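Local coordinates for protein putative acetylornithine deacetylase (Sulfolobus tokodaii, PDB 3VPB) that probably joins glutamate to the C-terminal glutamate of the carrier protein LysW at the expense of ATP, a step of arginine biosynthesis, at residues Thr148-Arg153 / Lys162-Gln167; Ala112-Tyr117 / Arg141-Gly146; Leu89-Leu94 / Pro100-Ile105. All coordinates share one frame; numbering follows the deposited sequence. Where two conformers were deposited one is given.

Interaction 1: Thr148-Arg153 / Lys162-Gln167; sequences TIIEHR and KAHIVQ. With ADP (adenosine-5'-diphosphate), chain L.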
loop_
_atom_site.group_PDB
_atom_site.type_symbol
_atom_site.label_atom_id
_atom_site.label_comp_id
_atom_site.label_asym_id
_atom_site.label_seq_id
_atom_site.Cartn_x
_atom_site.Cartn_y
_atom_site.Cartn_z
ATOM N N THR B 148 2.391 7.574 -17.853
ATOM C CA THR B 148 1.986 6.303 -17.236
ATOM C C THR B 148 2.856 5.969 -16.029
ATOM O O THR B 148 2.349 5.488 -15.021
ATOM C CB THR B 148 1.847 5.127 -18.239
ATOM O OG1 THR B 148 1.197 4.030 -17.575
ATOM C CG2 THR B 148 3.180 4.658 -18.715
ATOM N N ILE B 149 4.144 6.294 -16.090
ATOM C CA ILE B 149 5.013 6.102 -14.919
ATOM C C ILE B 149 4.567 6.996 -13.762
ATOM O O ILE B 149 4.473 6.546 -12.613
ATOM C CB ILE B 149 6.535 6.291 -15.264
ATOM C CG1 ILE B 149 6.995 5.245 -16.291
ATOM C CG2 ILE B 149 7.431 6.210 -13.970
ATOM C CD1 ILE B 149 6.833 3.794 -15.856
ATOM N N ILE B 150 4.285 8.266 -14.042
ATOM C CA ILE B 150 3.774 9.164 -12.995
ATOM C C ILE B 150 2.556 8.569 -12.296
ATOM O O ILE B 150 2.479 8.568 -11.069
ATOM C CB ILE B 150 3.444 10.556 -13.568
ATOM C CG1 ILE B 150 4.752 11.320 -13.844
ATOM C CG2 ILE B 150 2.572 11.356 -12.610
ATOM C CD1 ILE B 150 4.542 12.599 -14.669
ATOM N N GLU B 151 1.617 8.049 -13.083
ATOM C CA GLU B 151 0.406 7.466 -12.515
ATOM C C GLU B 151 0.715 6.270 -11.621
ATOM O O GLU B 151 0.121 6.116 -10.549
ATOM C CB GLU B 151 -0.557 7.011 -13.632
ATOM C CG GLU B 151 -1.310 8.127 -14.336
ATOM C CD GLU B 151 -2.407 7.616 -15.285
ATOM O OE1 GLU B 151 -3.231 8.441 -15.735
ATOM O OE2 GLU B 151 -2.439 6.404 -15.570
ATOM N N HIS B 152 1.603 5.402 -12.102
ATOM C CA HIS B 152 2.023 4.243 -11.341
ATOM C C HIS B 152 2.697 4.609 -10.019
ATOM O O HIS B 152 2.381 3.979 -9.000
ATOM C CB HIS B 152 2.914 3.330 -12.177
ATOM C CG HIS B 152 2.149 2.478 -13.154
ATOM N ND1 HIS B 152 1.590 2.984 -14.310
ATOM C CD2 HIS B 152 1.852 1.158 -13.140
ATOM C CE1 HIS B 152 0.976 2.009 -14.964
ATOM N NE2 HIS B 152 1.112 0.894 -14.271
ATOM N N ARG B 153 3.589 5.617 -10.022
ATOM C CA ARG B 153 4.249 6.005 -8.766
ATOM C C ARG B 153 3.236 6.522 -7.731
ATOM O O ARG B 153 3.429 6.358 -6.518
ATOM C CB ARG B 153 5.348 7.057 -8.980
ATOM C CG ARG B 153 6.497 6.648 -9.897
ATOM C CD ARG B 153 7.510 5.696 -9.258
ATOM N NE ARG B 153 8.453 5.269 -10.303
ATOM C CZ ARG B 153 9.541 5.935 -10.675
ATOM N NH1 ARG B 153 9.886 7.053 -10.058
ATOM N NH2 ARG B 153 10.286 5.466 -11.674
ATOM N N LYS B 162 7.208 8.078 -3.983
ATOM C CA LYS B 162 6.538 9.104 -4.778
ATOM C C LYS B 162 7.451 10.288 -5.117
ATOM O O LYS B 162 7.060 11.189 -5.863
ATOM C CB LYS B 162 5.283 9.593 -4.050
ATOM C CG LYS B 162 4.208 8.505 -3.891
ATOM C CD LYS B 162 3.027 8.981 -3.055
ATOM C CE LYS B 162 2.063 7.816 -2.798
ATOM N NZ LYS B 162 0.758 8.287 -2.249
ATOM N N ALA B 163 8.653 10.315 -4.542
ATOM C CA ALA B 163 9.624 11.335 -4.879
ATOM C C ALA B 163 10.352 10.858 -6.142
ATOM O O ALA B 163 10.778 9.711 -6.211
ATOM C CB ALA B 163 10.615 11.516 -3.744
ATOM N N HIS B 164 10.473 11.724 -7.137
ATOM C CA HIS B 164 11.090 11.342 -8.398
ATOM C C HIS B 164 12.464 11.969 -8.521
ATOM O O HIS B 164 12.571 13.198 -8.458
ATOM C CB HIS B 164 10.293 11.869 -9.578
ATOM C CG HIS B 164 8.882 11.352 -9.660
ATOM N ND1 HIS B 164 8.456 10.532 -10.679
ATOM C CD2 HIS B 164 7.789 11.617 -8.908
ATOM C CE1 HIS B 164 7.167 10.279 -10.534
ATOM N NE2 HIS B 164 6.739 10.913 -9.456
ATOM N N ILE B 165 13.467 11.136 -8.796
ATOM C CA ILE B 165 14.783 11.629 -9.218
ATOM C C ILE B 165 14.811 11.527 -10.740
ATOM O O ILE B 165 14.856 10.433 -11.283
ATOM C CB ILE B 165 15.940 10.820 -8.632
ATOM C CG1 ILE B 165 15.806 10.726 -7.098
ATOM C CG2 ILE B 165 17.286 11.465 -9.029
ATOM C CD1 ILE B 165 16.859 9.778 -6.441
ATOM N N VAL B 166 14.763 12.670 -11.405
ATOM C CA VAL B 166 14.670 12.724 -12.855
ATOM C C VAL B 166 16.039 13.127 -13.369
ATOM O O VAL B 166 16.481 14.236 -13.106
ATOM C CB VAL B 166 13.642 13.784 -13.270
ATOM C CG1 VAL B 166 13.579 13.922 -14.800
ATOM C CG2 VAL B 166 12.242 13.462 -12.654
ATOM N N GLN B 167 16.700 12.255 -14.129
ATOM C CA GLN B 167 18.089 12.559 -14.470
ATOM C C GLN B 167 18.488 12.166 -15.872
ATOM O O GLN B 167 17.786 11.423 -16.567
ATOM C CB GLN B 167 19.068 11.966 -13.438
ATOM C CG GLN B 167 18.713 10.610 -12.919
ATOM C CD GLN B 167 19.792 9.924 -12.067
ATOM O OE1 GLN B 167 20.088 8.779 -12.328
ATOM N NE2 GLN B 167 20.350 10.609 -11.035
HETATM P PB ADP L . 19.631 0.595 -7.566
HETATM O O1B ADP L . 19.893 1.078 -6.188
HETATM O O2B ADP L . 20.684 -0.325 -8.162
HETATM O O3B ADP L . 18.241 0.088 -7.824
HETATM P PA ADP L . 20.718 2.450 -9.522
HETATM O O1A ADP L . 20.533 3.964 -9.545
HETATM O O2A ADP L . 22.057 1.790 -9.278
HETATM O O3A ADP L . 19.624 1.937 -8.460
HETATM O "O5'" ADP L . 20.136 1.928 -10.925
HETATM C "C5'" ADP L . 20.150 0.559 -11.329
HETATM C "C4'" ADP L . 20.696 0.447 -12.741
HETATM O "O4'" ADP L . 19.950 1.321 -13.595
HETATM C "C3'" ADP L . 22.143 0.944 -12.806
HETATM O "O3'" ADP L . 23.064 -0.130 -12.575
HETATM C "C2'" ADP L . 22.252 1.465 -14.219
HETATM O "O2'" ADP L . 22.486 0.385 -15.134
HETATM C "C1'" ADP L . 20.862 1.985 -14.477
HETATM N N9 ADP L . 20.791 3.434 -14.212
HETATM C C8 ADP L . 20.322 4.054 -13.098
HETATM N N7 ADP L . 20.382 5.381 -13.280
HETATM C C5 ADP L . 20.882 5.610 -14.511
HETATM C C6 ADP L . 21.230 6.787 -15.316
HETATM N N6 ADP L . 21.001 8.022 -14.829
HETATM N N1 ADP L . 21.697 6.591 -16.585
HETATM C C2 ADP L . 21.908 5.371 -17.093
HETATM N N3 ADP L . 21.639 4.248 -16.379
HETATM C C4 ADP L . 21.146 4.331 -15.114
HETATM O O HOH W 1 3.973 10.363 -9.594
HETATM O O HOH W 2 8.909 8.404 -7.661
#

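Interaction 2: Ala112-Tyr117 / Arg141-Gly146; sequences AALKAY and RDVFEG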
loop_
_atom_site.group_PDB
_atom_site.type_symbol
_atom_site.label_atom_id
_atom_site.label_comp_id
_atom_site.label_asym_id
_atom_site.label_seq_id
_atom_site.Cartn_x
_atom_site.Cartn_y
_atom_site.Cartn_z
ATOM N N ALA B 112 4.835 18.117 -10.318
ATOM C CA ALA B 112 6.242 18.468 -10.438
ATOM C C ALA B 112 7.021 17.517 -11.366
ATOM O O ALA B 112 7.914 17.954 -12.072
ATOM C CB ALA B 112 6.889 18.513 -9.076
ATOM N N ALA B 113 6.688 16.227 -11.351
ATOM C CA ALA B 113 7.378 15.240 -12.216
ATOM C C ALA B 113 7.193 15.589 -13.702
ATOM O O ALA B 113 8.157 15.579 -14.505
ATOM C CB ALA B 113 6.892 13.815 -11.919
ATOM N N LEU B 114 5.955 15.922 -14.067
ATOM C CA LEU B 114 5.663 16.269 -15.458
ATOM C C LEU B 114 6.424 17.518 -15.879
ATOM O O LEU B 114 7.010 17.532 -16.976
ATOM C CB LEU B 114 4.160 16.359 -15.738
ATOM C CG LEU B 114 3.787 16.601 -17.217
ATOM C CD1 LEU B 114 4.172 15.403 -18.133
ATOM C CD2 LEU B 114 2.296 16.907 -17.329
ATOM N N LYS B 115 6.422 18.547 -15.025
ATOM C CA LYS B 115 7.295 19.731 -15.224
ATOM C C LYS B 115 8.787 19.413 -15.402
ATOM O O LYS B 115 9.462 19.993 -16.279
ATOM C CB LYS B 115 7.108 20.741 -14.098
ATOM C CG LYS B 115 5.777 21.450 -14.180
ATOM C CD LYS B 115 5.536 22.357 -12.966
ATOM C CE LYS B 115 4.096 22.866 -13.013
ATOM N NZ LYS B 115 3.796 23.678 -11.802
ATOM N N ALA B 116 9.296 18.504 -14.576
ATOM C CA ALA B 116 10.680 18.038 -14.699
ATOM C C ALA B 116 10.972 17.405 -16.058
ATOM O O ALA B 116 11.996 17.715 -16.670
ATOM C CB ALA B 116 11.054 17.067 -13.559
ATOM N N TYR B 117 10.092 16.515 -16.522
ATOM C CA TYR B 117 10.239 15.905 -17.856
ATOM C C TYR B 117 10.262 16.983 -18.919
ATOM O O TYR B 117 11.111 16.962 -19.830
ATOM C CB TYR B 117 9.070 14.935 -18.180
ATOM C CG TYR B 117 8.878 13.748 -17.241
ATOM C CD1 TYR B 117 7.680 13.002 -17.286
ATOM C CD2 TYR B 117 9.859 13.360 -16.324
ATOM C CE1 TYR B 117 7.482 11.913 -16.440
ATOM C CE2 TYR B 117 9.660 12.283 -15.452
ATOM C CZ TYR B 117 8.464 11.554 -15.530
ATOM O OH TYR B 117 8.221 10.481 -14.706
ATOM N N ARG B 141 11.221 7.810 -22.324
ATOM C CA ARG B 141 11.708 8.198 -23.656
ATOM C C ARG B 141 10.728 9.078 -24.406
ATOM O O ARG B 141 11.065 9.616 -25.449
ATOM C CB ARG B 141 12.094 6.955 -24.446
ATOM C CG ARG B 141 13.281 6.241 -23.807
ATOM C CD ARG B 141 13.306 4.826 -24.169
ATOM N NE ARG B 141 12.167 4.064 -23.647
ATOM C CZ ARG B 141 11.979 2.783 -23.939
ATOM N NH1 ARG B 141 12.857 2.161 -24.735
ATOM N NH2 ARG B 141 10.929 2.130 -23.455
ATOM N N ASP B 142 9.520 9.232 -23.865
ATOM C CA ASP B 142 8.508 10.119 -24.438
ATOM C C ASP B 142 7.439 10.458 -23.399
ATOM O O ASP B 142 7.462 9.900 -22.299
ATOM C CB ASP B 142 7.896 9.554 -25.736
ATOM C CG ASP B 142 7.099 8.265 -25.532
ATOM O OD1 ASP B 142 6.385 8.103 -24.535
ATOM O OD2 ASP B 142 7.176 7.397 -26.425
ATOM N N VAL B 143 6.516 11.355 -23.754
ATOM C CA VAL B 143 5.516 11.844 -22.798
ATOM C C VAL B 143 4.489 10.780 -22.389
ATOM O O VAL B 143 3.942 10.846 -21.292
ATOM C CB VAL B 143 4.737 13.077 -23.318
ATOM C CG1 VAL B 143 4.251 13.904 -22.140
ATOM C CG2 VAL B 143 5.590 13.919 -24.246
ATOM N N PHE B 144 4.212 9.829 -23.289
ATOM C CA PHE B 144 3.257 8.749 -22.985
ATOM C C PHE B 144 3.789 7.865 -21.857
ATOM O O PHE B 144 3.073 7.560 -20.886
ATOM C CB PHE B 144 3.000 7.860 -24.205
ATOM C CG PHE B 144 2.124 8.488 -25.277
ATOM C CD1 PHE B 144 1.715 9.814 -25.212
ATOM C CD2 PHE B 144 1.722 7.721 -26.359
ATOM C CE1 PHE B 144 0.924 10.372 -26.234
ATOM C CE2 PHE B 144 0.912 8.260 -27.370
ATOM C CZ PHE B 144 0.515 9.573 -27.303
ATOM N N GLU B 145 5.038 7.420 -22.015
ATOM C CA GLU B 145 5.729 6.632 -20.998
ATOM C C GLU B 145 5.832 7.444 -19.712
ATOM O O GLU B 145 5.602 6.903 -18.635
ATOM C CB GLU B 145 7.134 6.282 -21.483
ATOM C CG GLU B 145 7.909 5.269 -20.661
ATOM C CD GLU B 145 9.032 4.616 -21.494
ATOM O OE1 GLU B 145 9.630 5.276 -22.388
ATOM O OE2 GLU B 145 9.317 3.429 -21.249
ATOM N N GLY B 146 6.189 8.728 -19.839
ATOM C CA GLY B 146 6.297 9.624 -18.672
ATOM C C GLY B 146 4.994 9.690 -17.882
ATOM O O GLY B 146 4.989 9.522 -16.675
#

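Interaction 3: Leu89-Leu94 / Pro100-Ile105; sequences LTYSKL and PIPDSI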
loop_
_atom_site.group_PDB
_atom_site.type_symbol
_atom_site.label_atom_id
_atom_site.label_comp_id
_atom_site.label_asym_id
_atom_site.label_seq_id
_atom_site.Cartn_x
_atom_site.Cartn_y
_atom_site.Cartn_z
ATOM N N LEU B 89 19.602 12.010 -0.541
ATOM C CA LEU B 89 20.544 12.430 0.514
ATOM C C LEU B 89 22.000 12.213 0.077
ATOM O O LEU B 89 22.882 13.038 0.375
ATOM C CB LEU B 89 20.245 11.684 1.824
ATOM C CG LEU B 89 18.820 11.874 2.365
ATOM C CD1 LEU B 89 18.805 11.257 3.719
ATOM C CD2 LEU B 89 18.406 13.358 2.412
ATOM N N THR B 90 22.239 11.100 -0.612
ATOM C CA THR B 90 23.565 10.793 -1.167
ATOM C C THR B 90 23.962 11.855 -2.196
ATOM O O THR B 90 25.054 12.424 -2.123
ATOM C CB THR B 90 23.595 9.397 -1.816
ATOM O OG1 THR B 90 23.450 8.403 -0.802
ATOM C CG2 THR B 90 24.903 9.153 -2.554
ATOM N N TYR B 91 23.082 12.114 -3.160
ATOM C CA TYR B 91 23.396 13.120 -4.207
ATOM C C TYR B 91 23.628 14.484 -3.565
ATOM O O TYR B 91 24.528 15.221 -3.980
ATOM C CB TYR B 91 22.272 13.222 -5.250
ATOM C CG TYR B 91 22.177 12.062 -6.219
ATOM C CD1 TYR B 91 20.925 11.597 -6.627
ATOM C CD2 TYR B 91 23.313 11.446 -6.746
ATOM C CE1 TYR B 91 20.799 10.543 -7.525
ATOM C CE2 TYR B 91 23.215 10.380 -7.636
ATOM C CZ TYR B 91 21.956 9.940 -8.030
ATOM O OH TYR B 91 21.854 8.918 -8.916
ATOM N N SER B 92 22.842 14.836 -2.537
ATOM C CA SER B 92 23.077 16.124 -1.852
ATOM C C SER B 92 24.523 16.297 -1.350
ATOM O O SER B 92 25.169 17.337 -1.629
ATOM C CB SER B 92 22.108 16.325 -0.668
ATOM O OG SER B 92 22.204 17.649 -0.176
ATOM N N LYS B 93 25.013 15.303 -0.608
ATOM C CA LYS B 93 26.360 15.339 -0.011
ATOM C C LYS B 93 27.412 15.332 -1.117
ATOM O O LYS B 93 28.361 16.125 -1.094
ATOM C CB LYS B 93 26.603 14.153 0.920
ATOM C CG LYS B 93 25.872 14.186 2.258
ATOM C CD LYS B 93 26.143 15.451 3.067
ATOM C CE LYS B 93 25.455 15.394 4.451
ATOM N NZ LYS B 93 23.978 15.589 4.379
ATOM N N LEU B 94 27.231 14.450 -2.101
ATOM C CA LEU B 94 28.212 14.339 -3.194
ATOM C C LEU B 94 28.282 15.634 -4.014
ATOM O O LEU B 94 29.369 16.169 -4.275
ATOM C CB LEU B 94 27.870 13.142 -4.100
ATOM C CG LEU B 94 27.976 11.759 -3.445
ATOM C CD1 LEU B 94 27.575 10.663 -4.432
ATOM C CD2 LEU B 94 29.354 11.495 -2.873
ATOM N N PRO B 100 31.081 14.357 -9.236
ATOM C CA PRO B 100 30.151 14.414 -10.362
ATOM C C PRO B 100 29.057 13.372 -10.168
ATOM O O PRO B 100 29.337 12.242 -9.743
ATOM C CB PRO B 100 31.051 14.068 -11.564
ATOM C CG PRO B 100 32.082 13.172 -10.957
ATOM C CD PRO B 100 32.400 13.844 -9.649
ATOM N N ILE B 101 27.816 13.801 -10.386
ATOM C CA ILE B 101 26.647 12.937 -10.266
ATOM C C ILE B 101 25.849 13.160 -11.520
ATOM O O ILE B 101 26.058 14.149 -12.234
ATOM C CB ILE B 101 25.788 13.299 -8.986
ATOM C CG1 ILE B 101 25.189 14.715 -9.130
ATOM C CG2 ILE B 101 26.633 13.068 -7.707
ATOM C CD1 ILE B 101 24.095 15.099 -8.094
ATOM N N PRO B 102 24.913 12.250 -11.838
ATOM C CA PRO B 102 24.156 12.574 -13.049
ATOM C C PRO B 102 23.376 13.874 -12.894
ATOM O O PRO B 102 22.916 14.193 -11.795
ATOM C CB PRO B 102 23.168 11.404 -13.176
ATOM C CG PRO B 102 23.795 10.286 -12.368
ATOM C CD PRO B 102 24.483 10.993 -11.215
ATOM N N ASP B 103 23.238 14.636 -13.975
ATOM C CA ASP B 103 22.449 15.880 -13.910
ATOM C C ASP B 103 21.033 15.542 -13.477
ATOM O O ASP B 103 20.370 14.775 -14.162
ATOM C CB ASP B 103 22.426 16.548 -15.276
ATOM C CG ASP B 103 23.737 17.229 -15.617
ATOM O OD1 ASP B 103 24.592 17.397 -14.723
ATOM O OD2 ASP B 103 23.890 17.630 -16.786
ATOM N N SER B 104 20.570 16.079 -12.344
ATOM C CA SER B 104 19.337 15.536 -11.740
ATOM C C SER B 104 18.401 16.640 -11.310
ATOM O O SER B 104 18.849 17.714 -10.956
ATOM C CB SER B 104 19.643 14.703 -10.509
ATOM O OG SER B 104 20.490 13.627 -10.795
ATOM N N ILE B 105 17.101 16.354 -11.355
ATOM C CA ILE B 105 16.080 17.274 -10.870
ATOM C C ILE B 105 15.147 16.450 -9.983
ATOM O O ILE B 105 14.826 15.309 -10.311
ATOM C CB ILE B 105 15.256 17.884 -12.020
ATOM C CG1 ILE B 105 16.149 18.614 -13.019
ATOM C CG2 ILE B 105 14.195 18.862 -11.479
ATOM C CD1 ILE B 105 15.389 19.057 -14.292
#

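Interaction 1: Thr148-Arg153 / Lys162-Gln167
Arg153 and His164 both set CG anti to their own carbonyl carbon (chi1 about -60° in each), and a bend at chi2 of Arg153 (-76°) carries its chain obliquely across the imidazole. Arg153 CG lies 3.7 Å from His164 CE1, and the guanidinium and ring planes are inclined by 25°. Asp126 ties both ends together, in a salt bridge with Arg153 NH1 and a hydrogen bond with His164 ND1, and probably balances the arginine's charge. Water joins the segments twice. One molecule, in the imidazole plane, bridges Ile150 O and His164 NE2, 2.8 Å from each. The other sits over the centre of the His164 ring, accepts from Arg153 NH1 at 2.9 Å and makes a weak bond to Ala163 O. Ile150 CG1 adds a looser apolar touch, 4.2 Å from His164 CE1. At the far end of the strand Gln167 OE1 accepts from ADP N6 (2.8 Å), reading the adenine amino group. The contact thus packs the C-terminal end of helix 143-153 against strand 164-168 of the ATP-grasp domain, with helix 110-120 touching both Ile150 and His164, and a second subunit meeting the helix through His152 and Glu151.

Interaction 2: Ala112-Tyr117 / Arg141-Gly146
Tyr117 reaches from helix 110-120 to the first turn of helix 143-153, where Gly146 meets its ring. Its CB points toward the other segment, and chi1 of -60° swings CG away from the carbonyl to lie beside the backbone N, sending the ring across the gap. CD1 comes to 3.9 Å from Gly146 CA. CE1, one atom further out, makes the closest approach, 3.4 Å from the same CA, and lies 3.5 Å from Gly146 O, which sits at the ring edge and in its plane. Gly146, having no side chain, meets the ring with its bare CA. One ring face carries Ala113 O of its own helix, offset toward the rim. At the tip, OH bonds to the carboxylate of Asp126 on strand 124-127, so the phenol links its helix to that strand as well. The start of helix 143-153 is capped and cross-braced: Asp142 is its N-cap, and OD1 accepts from Glu145 N at 2.9 Å in a nearly straight bond (177°). Arg141 grips the Glu145 carboxylate side-on, Arg141 NE to Glu145 OE1 at 3.1 Å and Arg141 NH2 to Glu145 OE2 at 3.0 Å in a salt bridge, while Arg141 N also donates to OE1 from above the carboxylate plane. Arg141 NH1 pairs with Asp142 OD2 of a second subunit, and Asp142 OD2 with that subunit's Arg141 NH1. Tyr117 thus packs helix 110-120 on helix 143-153 and also touches His164 and Val166 of strand 164-168.

Interaction 3: Leu89-Leu94 / Pro100-Ile105
Tyr91 OH, at the end of a ring that packs on Ile101 and Pro102, is hydrogen-bonded to Gln167 NE2 of strand 164-168 and more weakly to Lys127 NZ and Asn249 O. The same amide nitrogen bonds to Ser104 OG, so it links the two segments without a direct polar bond between them. Ser104 OG in turn donates to Pro102 O at 2.7 Å, two residues back, meeting that carbonyl from well above its plane. The direct packing between the segments is apolar. The Tyr91 ring leaves helix 87-96 with CG beside the backbone N (chi1 -73°) and lies across Ile101 and Pro102. Ile101 CB and CG2 are both 3.8 Å from Tyr91 CD2, while its CD1 reaches back to Tyr91 CB at 3.9 Å. Ile101 places CG1 between its backbone N and carbonyl carbon (chi1 65°), which leaves CG2 able to touch Leu94 as well, 3.8 Å from Leu94 CB. Towards the phenol end Pro102 takes over: its CD lies 3.8 Å from Tyr91 CE2 and 4.1 Å from Tyr91 OH, the two side chains crossing at about a right angle. Leu94 continues the apolar layer onto Val248 and Leu251 of strand 245-252. On the other side of the helix Ser92 bonds to a third subunit. The chemistry is therefore divided: Ile101 and Pro102 probably steady the Tyr91 ring, and its hydroxyl and Ser104 share the amide NH2 of Gln167. Because Gln167 OE1 accepts from the adenine amino group, the two hydroxyls probably act as a second shell, helping to keep the amide turned with its oxygen toward the bound nucleotide.

How the interactions relate
From the N terminus, interaction 3 comes first: the chain turns back after helix 87-96, five residues separating the segments, and the stretch leading into strand 104-107 packs on that helix. Helix 110-120 follows, and interaction 2 closes a longer loop of 23 residues, containing strands 124-127 and 138-140, onto the start of helix 143-153. Interaction 1 then closes the eight-residue loop from the end of that helix to strand 164-168. The three loops run in series; none nests or crosses. Interactions 1 and 2 share helix 143-153 and touch through Ile150 and Tyr117. Interactions 1 and 3 meet in the antiparallel sheet, where strands 164-168 and 104-107 are neighbours, beside the ADP site.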